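PDB 3PRL: NADP-dependent glyceraldehyde-3-phosphate dehydrogenase from Bacillus halodurans, which probably catalyses the non-phosphorylating, NADP+-dependent oxidation of glyceraldehyde 3-phosphate to 3-phosphoglycerate. Local coordinates for residues D[285-289]-D[290-294]; D[342-345]-D[346-349]; D[404-407]-D[408-411]. All blocks are in the same frame, centred on the assembly; numbering follows the deposited sequence.

Contact 1 of 3, residues D[285-289]-D[290-294]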
ATOM      1  N   ALA D 285     -22.716 -16.797  22.163  1.00 30.25           N
ATOM      2  CA  ALA D 285     -22.848 -18.261  22.172  1.00 30.22           C
ATOM      3  C   ALA D 285     -24.203 -18.691  21.655  1.00 30.40           C
ATOM      4  O   ALA D 285     -24.319 -19.714  20.981  1.00 30.15           O
ATOM      5  CB  ALA D 285     -22.606 -18.845  23.583  1.00 30.88           C
ATOM      6  N   PHE D 286     -25.216 -17.873  21.945  1.00 30.42           N
ATOM      7  CA  PHE D 286     -26.608 -18.267  21.801  1.00 30.33           C
ATOM      8  C   PHE D 286     -27.325 -17.581  20.676  1.00 30.74           C
ATOM      9  O   PHE D 286     -28.496 -17.883  20.421  1.00 31.40           O
ATOM     10  CB  PHE D 286     -27.355 -18.007  23.101  1.00 30.05           C
ATOM     11  CG  PHE D 286     -27.123 -19.045  24.115  1.00 28.37           C
ATOM     12  CD1 PHE D 286     -27.621 -20.322  23.934  1.00 30.60           C
ATOM     13  CD2 PHE D 286     -26.364 -18.769  25.246  1.00 30.72           C
ATOM     14  CE1 PHE D 286     -27.387 -21.301  24.864  1.00 29.04           C
ATOM     15  CE2 PHE D 286     -26.133 -19.757  26.203  1.00 29.19           C
ATOM     16  CZ  PHE D 286     -26.652 -21.019  26.012  1.00 31.37           C
ATOM     17  N   SER D 287     -26.634 -16.629  20.050  1.00 30.45           N
ATOM     18  CA  SER D 287     -27.083 -15.991  18.824  1.00 30.67           C
ATOM     19  C   SER D 287     -27.401 -17.064  17.803  1.00 30.55           C
ATOM     20  O   SER D 287     -26.603 -17.975  17.594  1.00 30.13           O
ATOM     21  CB  SER D 287     -25.994 -15.058  18.292  1.00 30.53           C
ATOM     22  OG  SER D 287     -26.223 -14.703  16.938  1.00 36.50           O
ATOM     23  N   TYR D 288     -28.568 -16.948  17.171  1.00 30.55           N
ATOM     24  CA  TYR D 288     -29.089 -17.954  16.236  1.00 30.07           C
ATOM     25  C   TYR D 288     -29.005 -19.395  16.779  1.00 29.19           C
ATOM     26  O   TYR D 288     -28.691 -20.346  16.053  1.00 28.74           O
ATOM     27  CB  TYR D 288     -28.480 -17.777  14.833  1.00 30.28           C
ATOM     28  CG  TYR D 288     -29.063 -18.655  13.738  1.00 29.25           C
ATOM     29  CD1 TYR D 288     -30.441 -18.793  13.565  1.00 30.84           C
ATOM     30  CD2 TYR D 288     -28.221 -19.320  12.844  1.00 30.01           C
ATOM     31  CE1 TYR D 288     -30.966 -19.599  12.530  1.00 29.82           C
ATOM     32  CE2 TYR D 288     -28.726 -20.114  11.828  1.00 29.00           C
ATOM     33  CZ  TYR D 288     -30.098 -20.252  11.668  1.00 30.57           C
ATOM     34  OH  TYR D 288     -30.577 -21.069  10.655  1.00 29.57           O
ATOM     35  N   SER D 289     -29.330 -19.533  18.068  1.00 29.21           N
ATOM     36  CA  SER D 289     -29.310 -20.820  18.792  1.00 29.11           C
ATOM     37  C   SER D 289     -28.006 -21.616  18.694  1.00 28.34           C
ATOM     38  O   SER D 289     -28.025 -22.846  18.791  1.00 29.21           O
ATOM     39  CB  SER D 289     -30.500 -21.711  18.377  1.00 29.35           C
ATOM     40  OG  SER D 289     -31.740 -21.176  18.820  1.00 32.43           O
ATOM     41  N   GLY D 290     -26.878 -20.932  18.504  1.00 27.19           N
ATOM     42  CA  GLY D 290     -25.571 -21.610  18.434  1.00 26.06           C
ATOM     43  C   GLY D 290     -25.211 -22.207  17.077  1.00 25.30           C
ATOM     44  O   GLY D 290     -24.242 -22.976  16.969  1.00 25.39           O
ATOM     45  N   GLN D 291     -25.980 -21.868  16.043  1.00 24.51           N
ATOM     46  CA  GLN D 291     -25.714 -22.370  14.688  1.00 24.19           C
ATOM     47  C   GLN D 291     -24.841 -21.407  13.911  1.00 23.91           C
ATOM     48  O   GLN D 291     -25.219 -20.902  12.856  1.00 23.37           O
ATOM     49  CB  GLN D 291     -27.009 -22.660  13.943  1.00 23.97           C
ATOM     50  CG  GLN D 291     -27.808 -23.765  14.610  1.00 23.12           C
ATOM     51  CD  GLN D 291     -29.201 -23.872  14.075  1.00 24.80           C
ATOM     52  OE1 GLN D 291     -29.610 -24.929  13.612  1.00 23.77           O
ATOM     53  NE2 GLN D 291     -29.946 -22.776  14.126  1.00 23.48           N
ATOM     54  N   ARG D 292     -23.656 -21.160  14.463  1.00 24.84           N
ATOM     55  CA  ARG D 292     -22.712 -20.217  13.903  1.00 25.24           C
ATOM     56  C   ARG D 292     -21.332 -20.821  13.997  1.00 25.41           C
ATOM     57  O   ARG D 292     -20.979 -21.456  15.014  1.00 25.55           O
ATOM     58  CB  ARG D 292     -22.773 -18.896  14.671  1.00 25.89           C
ATOM     59  CG  ARG D 292     -24.056 -18.113  14.425  1.00 27.60           C
ATOM     60  CD  ARG D 292     -24.231 -16.936  15.382  1.00 26.33           C
ATOM     61  NE  ARG D 292     -23.407 -15.786  15.028  1.00 27.44           N
ATOM     62  CZ  ARG D 292     -22.593 -15.163  15.881  1.00 26.13           C
ATOM     63  NH1 ARG D 292     -22.503 -15.575  17.146  1.00 27.77           N
ATOM     64  NH2 ARG D 292     -21.876 -14.126  15.476  1.00 27.08           N
ATOM     65  N   CYS D 293     -20.554 -20.647  12.938  1.00 25.16           N
ATOM     66  CA  CYS D 293     -19.192 -21.129  12.967  1.00 25.60           C
ATOM     67  C   CYS D 293     -18.408 -20.247  13.916  1.00 25.00           C
ATOM     68  O   CYS D 293     -17.670 -20.750  14.744  1.00 24.85           O
ATOM     69  CB  CYS D 293     -18.585 -21.173  11.568  1.00 25.71           C
ATOM     70  SG  CYS D 293     -19.382 -22.420  10.565  1.00 34.95           S
ATOM     71  N   THR D 294     -18.610 -18.932  13.791  1.00 25.12           N
ATOM     72  CA  THR D 294     -18.034 -17.958  14.694  1.00 25.53           C
ATOM     73  C   THR D 294     -19.026 -17.671  15.834  1.00 26.12           C
ATOM     74  O   THR D 294     -20.089 -17.081  15.620  1.00 26.40           O
ATOM     75  CB  THR D 294     -17.677 -16.674  13.950  1.00 25.40           C
ATOM     76  OG1 THR D 294     -17.204 -16.996  12.628  1.00 28.52           O
ATOM     77  CG2 THR D 294     -16.602 -15.919  14.698  1.00 28.72           C
TER
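Y288 and Q291 form the tight, buried part of this turn: the amide nitrogen of Q291 lies over one face of the tyrosine ring, off-centre near the CZ end, with NE2 of Q291 3.5 Å from CZ of Y288. Ring and amide planes are 40° apart, an oblique covering rather than a flat stack. Because CG of Y288 stands opposite its main-chain nitrogen (chi1 -173°), the ring swings in beside its own carbonyl, and one amide group can cover the ring and reach Y288 O together. Y288 O accepts a bond from the main-chain N of Q291 at 3.1 Å and a weak one from NE2 of Q291 at 3.3 Å. Outside the turn, OE1 of Q291 is bonded to I335 N and Y288 OH to V99 O, while the tyrosine ring meets K101 in a cation-pi contact and touches F162, a residue that binds NADP(+). An amide side chain suits such a place because it can donate to the turn while accepting from another loop.

The loop follows helix 274-286 and leads to C293, the cysteine of the family signature and probably the nucleophile. Q291 centres an inverse gamma turn, and Y288, S289 and G290 all have positive phi. The nitrogen of G290 bonds to S287 O at 3.1 Å. At the backbone angles of G290 a beta carbon would be jammed against S289 O, the carbonyl oxygen just before it, so only glycine sits there easily.

On the partly exposed side R292 passes S287 in van der Waals contact, without a hydrogen bond: CD of R292 rests 3.4 Å from S287 OG, which also lies near the guanidinium. The polar end of R292 goes elsewhere, its NE being bonded to Y164 OH, and T294 O sits above the middle of the guanidinium group.

Contact 2 of 3, residues D[342-345]-D[346-349]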
ATOM      1  N   PHE D 342     -28.036 -35.024  17.600  1.00 35.43           N
ATOM      2  CA  PHE D 342     -26.580 -34.904  17.827  1.00 34.99           C
ATOM      3  C   PHE D 342     -26.262 -33.986  19.006  1.00 35.24           C
ATOM      4  O   PHE D 342     -25.420 -34.324  19.830  1.00 35.43           O
ATOM      5  CB  PHE D 342     -25.839 -34.445  16.550  1.00 34.27           C
ATOM      6  CG  PHE D 342     -24.366 -34.104  16.770  1.00 32.59           C
ATOM      7  CD1 PHE D 342     -23.395 -35.105  16.782  1.00 34.13           C
ATOM      8  CD2 PHE D 342     -23.965 -32.780  16.967  1.00 33.36           C
ATOM      9  CE1 PHE D 342     -22.052 -34.815  16.999  1.00 32.55           C
ATOM     10  CE2 PHE D 342     -22.613 -32.461  17.181  1.00 31.77           C
ATOM     11  CZ  PHE D 342     -21.651 -33.482  17.198  1.00 33.36           C
ATOM     12  N   ILE D 343     -26.944 -32.839  19.092  1.00 35.86           N
ATOM     13  CA  ILE D 343     -26.812 -31.916  20.243  1.00 36.20           C
ATOM     14  C   ILE D 343     -27.199 -32.589  21.565  1.00 37.06           C
ATOM     15  O   ILE D 343     -26.451 -32.542  22.539  1.00 37.44           O
ATOM     16  CB  ILE D 343     -27.649 -30.618  20.061  1.00 35.68           C
ATOM     17  CG1 ILE D 343     -27.212 -29.865  18.794  1.00 35.96           C
ATOM     18  CG2 ILE D 343     -27.524 -29.709  21.297  1.00 36.80           C
ATOM     19  CD1 ILE D 343     -28.362 -29.148  18.108  1.00 34.72           C
ATOM     20  N   GLN D 344     -28.359 -33.227  21.577  1.00 37.77           N
ATOM     21  CA  GLN D 344     -28.832 -33.959  22.760  1.00 38.75           C
ATOM     22  C   GLN D 344     -27.785 -34.931  23.308  1.00 39.16           C
ATOM     23  O   GLN D 344     -27.600 -35.032  24.527  1.00 39.83           O
ATOM     24  CB  GLN D 344     -30.132 -34.706  22.441  1.00 39.33           C
ATOM     25  CG  GLN D 344     -30.776 -35.449  23.628  1.00 39.23           C
ATOM     26  CD  GLN D 344     -31.112 -34.534  24.801  1.00 40.46           C
ATOM     27  OE1 GLN D 344     -31.886 -33.587  24.673  1.00 39.26           O
ATOM     28  NE2 GLN D 344     -30.528 -34.825  25.957  1.00 39.96           N
ATOM     29  N   GLY D 345     -27.111 -35.638  22.404  1.00 38.86           N
ATOM     30  CA  GLY D 345     -26.079 -36.612  22.767  1.00 38.90           C
ATOM     31  C   GLY D 345     -24.860 -36.008  23.439  1.00 38.53           C
ATOM     32  O   GLY D 345     -24.229 -36.656  24.285  1.00 39.02           O
ATOM     33  N   LEU D 346     -24.519 -34.779  23.047  1.00 37.39           N
ATOM     34  CA  LEU D 346     -23.453 -34.008  23.687  1.00 37.07           C
ATOM     35  C   LEU D 346     -23.796 -33.644  25.133  1.00 37.90           C
ATOM     36  O   LEU D 346     -22.937 -33.745  26.015  1.00 38.15           O
ATOM     37  CB  LEU D 346     -23.118 -32.737  22.874  1.00 35.32           C
ATOM     38  CG  LEU D 346     -21.965 -32.782  21.850  1.00 35.62           C
ATOM     39  CD1 LEU D 346     -22.115 -33.910  20.843  1.00 34.82           C
ATOM     40  CD2 LEU D 346     -21.813 -31.458  21.105  1.00 33.89           C
ATOM     41  N   ILE D 347     -25.041 -33.215  25.356  1.00 38.60           N
ATOM     42  CA  ILE D 347     -25.551 -32.919  26.702  1.00 39.86           C
ATOM     43  C   ILE D 347     -25.519 -34.179  27.575  1.00 41.44           C
ATOM     44  O   ILE D 347     -24.859 -34.189  28.617  1.00 41.86           O
ATOM     45  CB  ILE D 347     -26.976 -32.297  26.661  1.00 39.66           C
ATOM     46  CG1 ILE D 347     -26.919 -30.900  26.035  1.00 37.96           C
ATOM     47  CG2 ILE D 347     -27.593 -32.241  28.070  1.00 39.53           C
ATOM     48  CD1 ILE D 347     -28.251 -30.379  25.520  1.00 38.69           C
ATOM     49  N   ASP D 348     -26.209 -35.231  27.126  1.00 42.78           N
ATOM     50  CA  ASP D 348     -26.188 -36.562  27.765  1.00 44.74           C
ATOM     51  C   ASP D 348     -24.786 -36.949  28.276  1.00 45.38           C
ATOM     52  O   ASP D 348     -24.566 -37.023  29.487  1.00 46.49           O
ATOM     53  CB  ASP D 348     -26.679 -37.643  26.791  1.00 45.41           C
ATOM     54  CG  ASP D 348     -28.179 -37.591  26.527  1.00 46.34           C
ATOM     55  OD1 ASP D 348     -28.605 -38.246  25.551  1.00 45.51           O
ATOM     56  OD2 ASP D 348     -28.941 -36.933  27.277  1.00 45.81           O
ATOM     57  N   ASP D 349     -23.848 -37.175  27.345  1.00 44.62           N
ATOM     58  CA  ASP D 349     -22.463 -37.562  27.659  1.00 44.78           C
ATOM     59  C   ASP D 349     -21.841 -36.725  28.776  1.00 43.97           C
ATOM     60  O   ASP D 349     -21.110 -37.251  29.627  1.00 44.51           O
ATOM     61  CB  ASP D 349     -21.570 -37.478  26.411  1.00 44.80           C
ATOM     62  CG  ASP D 349     -20.114 -37.779  26.719  1.00 46.01           C
ATOM     63  OD1 ASP D 349     -19.767 -38.980  26.818  1.00 45.70           O
ATOM     64  OD2 ASP D 349     -19.327 -36.818  26.876  1.00 44.58           O
TER
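Q344 and D348, one helical turn apart, join their side chains by a hydrogen bond from NE2 of Q344 to OD2 of D348, 3.0 Å long. The glutamine sends CG anti to its main-chain nitrogen and then folds at chi2 (58°), which turns the amide toward D348, one turn further on. The bond runs in the amide plane of Q344 but meets OD2 from above the carboxylate plane, and its 146° angle at the hydrogen shows some bending. With an alanine in place of Q344, the carboxylate of D348 would probably lose its amide donor and be freer to turn, on a side of the helix where D348 is exposed.

F342 and L346 make the corresponding i to i+4 pair on another side. Here CD1 of L346 stands over one face of the phenyl ring, 4.0 Å from its centroid and nearest to CZ of F342 at 3.7 Å: a CH-pi contact, displaced from the ring centre. The leucine's chi1 sits at -94°, off the usual staggered value, and CD1 of L346 also lies 3.5 Å from F342 O. R381 touches both side chains, and E385 touches the ring.

All these pairs belong to helix 337-352, part of the catalytic domain of the aldehyde dehydrogenase fold, where I343 and I347 pack against strand 367-374. The two isoleucines meet loosely, CG2 of I343 being 4.3 Å from CD1 of I347; branched aliphatic chains suit this buried face, packing on L368 and T371 respectively. Beneath them the regular bonds I347 N to I343 O (3.2 Å) and D348 N to Q344 O (3.0 Å) keep the turns in step, whereas L346 N divides weakly between F342 O and I343 O. D349 accepts from R381 N through OD2.

Contact 3 of 3, residues D[404-407]-D[408-411]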
ATOM      1  N   ILE D 404      -4.899 -21.259  27.909  1.00 35.60           N
ATOM      2  CA  ILE D 404      -4.158 -21.252  26.637  1.00 34.83           C
ATOM      3  C   ILE D 404      -3.991 -22.666  26.098  1.00 34.57           C
ATOM      4  O   ILE D 404      -4.289 -22.936  24.939  1.00 33.77           O
ATOM      5  CB  ILE D 404      -2.765 -20.589  26.803  1.00 35.16           C
ATOM      6  CG1 ILE D 404      -2.906 -19.077  27.015  1.00 35.89           C
ATOM      7  CG2 ILE D 404      -1.834 -20.911  25.609  1.00 35.66           C
ATOM      8  CD1 ILE D 404      -1.584 -18.333  27.253  1.00 35.09           C
ATOM      9  N   SER D 405      -3.523 -23.560  26.966  1.00 35.37           N
ATOM     10  CA  SER D 405      -3.265 -24.960  26.626  1.00 35.18           C
ATOM     11  C   SER D 405      -4.504 -25.730  26.152  1.00 34.81           C
ATOM     12  O   SER D 405      -4.501 -26.345  25.074  1.00 34.40           O
ATOM     13  CB  SER D 405      -2.629 -25.662  27.827  1.00 35.99           C
ATOM     14  OG  SER D 405      -2.447 -27.040  27.585  1.00 37.18           O
ATOM     15  N   LEU D 406      -5.554 -25.706  26.966  1.00 35.00           N
ATOM     16  CA  LEU D 406      -6.812 -26.372  26.638  1.00 34.89           C
ATOM     17  C   LEU D 406      -7.477 -25.765  25.408  1.00 34.08           C
ATOM     18  O   LEU D 406      -8.170 -26.455  24.652  1.00 34.34           O
ATOM     19  CB  LEU D 406      -7.761 -26.303  27.833  1.00 35.73           C
ATOM     20  CG  LEU D 406      -7.558 -27.326  28.960  1.00 37.12           C
ATOM     21  CD1 LEU D 406      -8.375 -26.949  30.197  1.00 37.33           C
ATOM     22  CD2 LEU D 406      -7.928 -28.714  28.468  1.00 36.94           C
ATOM     23  N   SER D 407      -7.266 -24.466  25.230  1.00 32.95           N
ATOM     24  CA  SER D 407      -7.716 -23.742  24.061  1.00 31.89           C
ATOM     25  C   SER D 407      -7.040 -24.320  22.821  1.00 30.66           C
ATOM     26  O   SER D 407      -7.706 -24.679  21.847  1.00 29.91           O
ATOM     27  CB  SER D 407      -7.389 -22.250  24.226  1.00 31.52           C
ATOM     28  OG  SER D 407      -7.428 -21.565  22.994  1.00 37.68           O
ATOM     29  N   ASN D 408      -5.716 -24.449  22.885  1.00 30.25           N
ATOM     30  CA  ASN D 408      -4.939 -24.895  21.732  1.00 29.95           C
ATOM     31  C   ASN D 408      -5.065 -26.368  21.394  1.00 30.89           C
ATOM     32  O   ASN D 408      -4.749 -26.768  20.265  1.00 30.54           O
ATOM     33  CB  ASN D 408      -3.473 -24.501  21.889  1.00 29.38           C
ATOM     34  CG  ASN D 408      -3.277 -23.018  21.756  1.00 27.32           C
ATOM     35  OD1 ASN D 408      -4.159 -22.313  21.255  1.00 28.34           O
ATOM     36  ND2 ASN D 408      -2.141 -22.524  22.215  1.00 28.99           N
ATOM     37  N   GLN D 409      -5.550 -27.155  22.359  1.00 31.55           N
ATOM     38  CA  GLN D 409      -5.734 -28.599  22.158  1.00 32.34           C
ATOM     39  C   GLN D 409      -6.819 -28.963  21.156  1.00 31.53           C
ATOM     40  O   GLN D 409      -6.740 -30.025  20.539  1.00 31.66           O
ATOM     41  CB  GLN D 409      -5.985 -29.321  23.481  1.00 33.37           C
ATOM     42  CG  GLN D 409      -4.741 -29.915  24.094  1.00 35.68           C
ATOM     43  CD  GLN D 409      -4.895 -30.270  25.575  1.00 35.02           C
ATOM     44  OE1 GLN D 409      -3.976 -30.055  26.363  1.00 37.06           O
ATOM     45  NE2 GLN D 409      -6.050 -30.804  25.953  1.00 36.88           N
ATOM     46  N   SER D 410      -7.830 -28.097  21.011  1.00 30.12           N
ATOM     47  CA  SER D 410      -8.902 -28.289  20.023  1.00 29.10           C
ATOM     48  C   SER D 410      -8.331 -28.361  18.603  1.00 28.34           C
ATOM     49  O   SER D 410      -7.353 -27.675  18.304  1.00 27.68           O
ATOM     50  CB  SER D 410      -9.905 -27.127  20.124  1.00 28.56           C
ATOM     51  OG  SER D 410     -10.719 -27.035  18.967  1.00 24.40           O
ATOM     52  N   ASP D 411      -8.935 -29.178  17.742  1.00 28.36           N
ATOM     53  CA  ASP D 411      -8.560 -29.214  16.326  1.00 29.19           C
ATOM     54  C   ASP D 411      -8.963 -27.917  15.620  1.00 27.99           C
ATOM     55  O   ASP D 411      -8.501 -27.652  14.514  1.00 27.35           O
ATOM     56  CB  ASP D 411      -9.209 -30.394  15.575  1.00 31.12           C
ATOM     57  CG  ASP D 411      -8.806 -31.764  16.129  1.00 31.86           C
ATOM     58  OD1 ASP D 411      -7.602 -32.026  16.323  1.00 32.24           O
ATOM     59  OD2 ASP D 411      -9.708 -32.587  16.371  1.00 32.38           O
TER
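With CG beside its own main-chain nitrogen (chi1 -70°) and the amide turned little at chi2 (-16°), N408 lies alongside I404, both side chains pointing the same way. ND2 of N408 comes to 3.8 Å from CG2 of I404, a methyl that stands anti to the isoleucine's main-chain N. The amide carbon CG of N408 packs against I404 O at 3.3 Å, and that oxygen's bond comes from the main chain, N408 N at 2.9 Å. The amide's own bonds lie elsewhere: ND2 donates to H432 O and OD1 accepts from E434 N, which fixes its rotation and makes an asparagine, donor and acceptor at once, well suited here.

Q409 runs extended beyond CG along the exposed side, with NE2 of Q409 3.8 Å from CD2 of L406. Near the C-terminal end of helix 400-409 its main-chain bond to S405 O is weak, at 3.0 Å with a bent angle of 130°. S410 has an extended backbone, its CB 3.7 Å from S407 O and its hydroxyl OG bonded to Y412 N.

Helix 400-409 connects strands 391-397 and 415-419 of one sheet. It rests L406 and S407 against F300 of strand 296-302, while I404, S407 and N408 face the loop after helix 423-431.

How the contacts relate
All three contacts are local and separate: the centres of contacts 1 and 2 lie about 17 Å apart, those of contacts 1 and 3 about 20 Å. Contact 1 is the buried one, close to the NADP-binding residue F162; contacts 2 and 3 are partly buried. Contacts 2 and 3 lie on different helices, contact 1 at the end of a third and in the loop after it. That loop leads into strand 296-302, on which the helix of contact 3 packs, while contact 2 faces strand 367-374 of the same sheet. Their chemistry follows: positive-phi turns and side chains bonded to other loops in contact 1, paired i to i+4 side chains in contact 2, and an asparagine tied outward in contact 3.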